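Local coordinates for zinc uptake regulation protein (Escherichia coli, PDB 4MTE) that represses zinc uptake genes such as znuACB by binding their operator DNA with zinc as its cofactor, at residues K3-T6 / Q7-L10. Residues are numbered along the deposited sequence; the frame is centred on the assembly and turned at random.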
ATOM      1  N   LYS D   3     -37.578 -10.997  19.323  1.00 70.57           N
ATOM      2  CA  LYS D   3     -36.587  -9.947  19.540  1.00 68.69           C
ATOM      3  C   LYS D   3     -37.081  -8.573  19.105  1.00 69.90           C
ATOM      4  O   LYS D   3     -38.084  -8.447  18.400  1.00 64.52           O
ATOM      5  CB  LYS D   3     -35.291 -10.276  18.796  1.00 61.65           C
ATOM      6  CG  LYS D   3     -34.460 -11.368  19.445  1.00 93.20           C
ATOM      7  CD  LYS D   3     -33.799 -10.872  20.723  1.00108.76           C
ATOM      8  CE  LYS D   3     -32.890 -11.929  21.326  1.00103.95           C
ATOM      9  NZ  LYS D   3     -32.188 -11.441  22.544  1.00 82.28           N
ATOM     10  N   THR D   4     -36.354  -7.543  19.528  1.00 63.04           N
ATOM     11  CA  THR D   4     -36.692  -6.167  19.198  1.00 59.57           C
ATOM     12  C   THR D   4     -36.438  -5.897  17.719  1.00 57.67           C
ATOM     13  O   THR D   4     -35.403  -6.281  17.175  1.00 57.50           O
ATOM     14  CB  THR D   4     -35.865  -5.171  20.041  1.00 55.07           C
ATOM     15  OG1 THR D   4     -35.941  -5.528  21.425  1.00 58.05           O
ATOM     16  CG2 THR D   4     -36.376  -3.749  19.858  1.00 54.55           C
ATOM     17  N   THR D   5     -37.392  -5.233  17.075  1.00 63.34           N
ATOM     18  CA  THR D   5     -37.266  -4.878  15.669  1.00 53.25           C
ATOM     19  C   THR D   5     -36.230  -3.773  15.510  1.00 63.06           C
ATOM     20  O   THR D   5     -35.917  -3.060  16.461  1.00 60.66           O
ATOM     21  CB  THR D   5     -38.617  -4.398  15.090  1.00 40.42           C
ATOM     22  OG1 THR D   5     -39.629  -5.376  15.355  1.00 87.94           O
ATOM     23  CG2 THR D   5     -38.530  -4.164  13.576  1.00 78.50           C
ATOM     24  N   THR D   6     -35.700  -3.650  14.299  1.00 48.47           N
ATOM     25  CA  THR D   6     -34.733  -2.613  13.964  1.00 84.32           C
ATOM     26  C   THR D   6     -35.261  -1.203  14.255  1.00 68.40           C
ATOM     27  O   THR D   6     -34.534  -0.367  14.783  1.00 72.60           O
ATOM     28  CB  THR D   6     -34.328  -2.729  12.477  1.00 60.93           C
ATOM     29  OG1 THR D   6     -33.666  -3.981  12.263  1.00 53.41           O
ATOM     30  CG2 THR D   6     -33.399  -1.610  12.069  1.00 42.91           C
ATOM     31  N   GLN D   7     -36.520  -0.948  13.914  1.00 58.74           N
ATOM     32  CA  GLN D   7     -37.115   0.382  14.080  1.00 78.92           C
ATOM     33  C   GLN D   7     -37.342   0.734  15.553  1.00 68.85           C
ATOM     34  O   GLN D   7     -37.139   1.885  15.985  1.00 60.15           O
ATOM     35  CB  GLN D   7     -38.440   0.453  13.313  1.00 67.41           C
ATOM     36  CG  GLN D   7     -38.286   0.265  11.811  1.00 93.59           C
ATOM     37  CD  GLN D   7     -37.344   1.281  11.193  1.00101.81           C
ATOM     38  OE1 GLN D   7     -36.403   0.922  10.482  1.00 91.85           O
ATOM     39  NE2 GLN D   7     -37.592   2.558  11.463  1.00 91.23           N
ATOM     40  N   GLU D   8     -37.769  -0.266  16.317  1.00 51.60           N
ATOM     41  CA  GLU D   8     -37.975  -0.113  17.748  1.00 52.61           C
ATOM     42  C   GLU D   8     -36.669   0.314  18.416  1.00 59.89           C
ATOM     43  O   GLU D   8     -36.673   1.121  19.346  1.00 48.83           O
ATOM     44  CB  GLU D   8     -38.490  -1.425  18.348  1.00 53.52           C
ATOM     45  CG  GLU D   8     -39.847  -1.860  17.797  1.00 65.25           C
ATOM     46  CD  GLU D   8     -40.326  -3.187  18.360  1.00 67.13           C
ATOM     47  OE1 GLU D   8     -39.496  -4.107  18.517  1.00 57.06           O
ATOM     48  OE2 GLU D   8     -41.535  -3.310  18.646  1.00 73.32           O
ATOM     49  N   LEU D   9     -35.553  -0.216  17.924  1.00 64.41           N
ATOM     50  CA  LEU D   9     -34.239   0.158  18.436  1.00 61.60           C
ATOM     51  C   LEU D   9     -33.960   1.637  18.184  1.00 55.97           C
ATOM     52  O   LEU D   9     -33.386   2.317  19.034  1.00 45.77           O
ATOM     53  CB  LEU D   9     -33.139  -0.696  17.795  1.00 66.93           C
ATOM     54  CG  LEU D   9     -33.035  -2.161  18.228  1.00 69.36           C
ATOM     55  CD1 LEU D   9     -31.956  -2.874  17.422  1.00 66.59           C
ATOM     56  CD2 LEU D   9     -32.754  -2.283  19.723  1.00 56.86           C
ATOM     57  N   LEU D  10     -34.370   2.134  17.021  1.00 40.12           N
ATOM     58  CA  LEU D  10     -34.147   3.533  16.666  1.00 53.16           C
ATOM     59  C   LEU D  10     -34.986   4.446  17.550  1.00 47.53           C
ATOM     60  O   LEU D  10     -34.481   5.426  18.112  1.00 54.63           O
ATOM     61  CB  LEU D  10     -34.489   3.776  15.197  1.00 43.61           C
ATOM     62  CG  LEU D  10     -33.796   2.846  14.201  1.00 63.81           C
ATOM     63  CD1 LEU D  10     -34.235   3.162  12.778  1.00 72.65           C
ATOM     64  CD2 LEU D  10     -32.277   2.921  14.335  1.00 57.14           C
TER
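Glu8 reaches back to Thr5, the N-cap of helix 6-20, and makes one half of a capping box. Its CG lies beside the backbone N and the chain then extends (chi2 178°), carrying the carboxylate toward the helix start. Glu8 CB rests on Thr4 CG2 at 3.5 Å. Glu8 CG then passes Thr5 CB at 3.9 Å. Glu8 CD lies 3.8 Å from Thr5 OG1. At the tip, Glu8 OE1 accepts Thr5 N at 2.8 Å in a nearly straight bond (166°). The N-H meets OE1 on its anti side, 28° out of the carboxylate plane. The reciprocal bond, Glu8 N to Thr5 OG1, is missing; OG1 instead bonds weakly to OE1.

Thr4 OG1 is hydrogen-bonded to Asp92 OD2, while its methyl faces the helix. Thr4 CG2 meets Leu9 CD2 at 3.9 Å, the positions of a hydrophobic staple, here with just a threonine methyl on one side. Buried Leu9 also packs on His89 and Phe91. With Leu9 cut back to an alanine, the Thr4 methyl, His89 and Phe91 would probably lose the apolar side chain they share. Leu10 touches Leu32 and Ser36 of helix 26-36. Leu9 N closes the first turn, donating to Thr5 O at 3.2 Å.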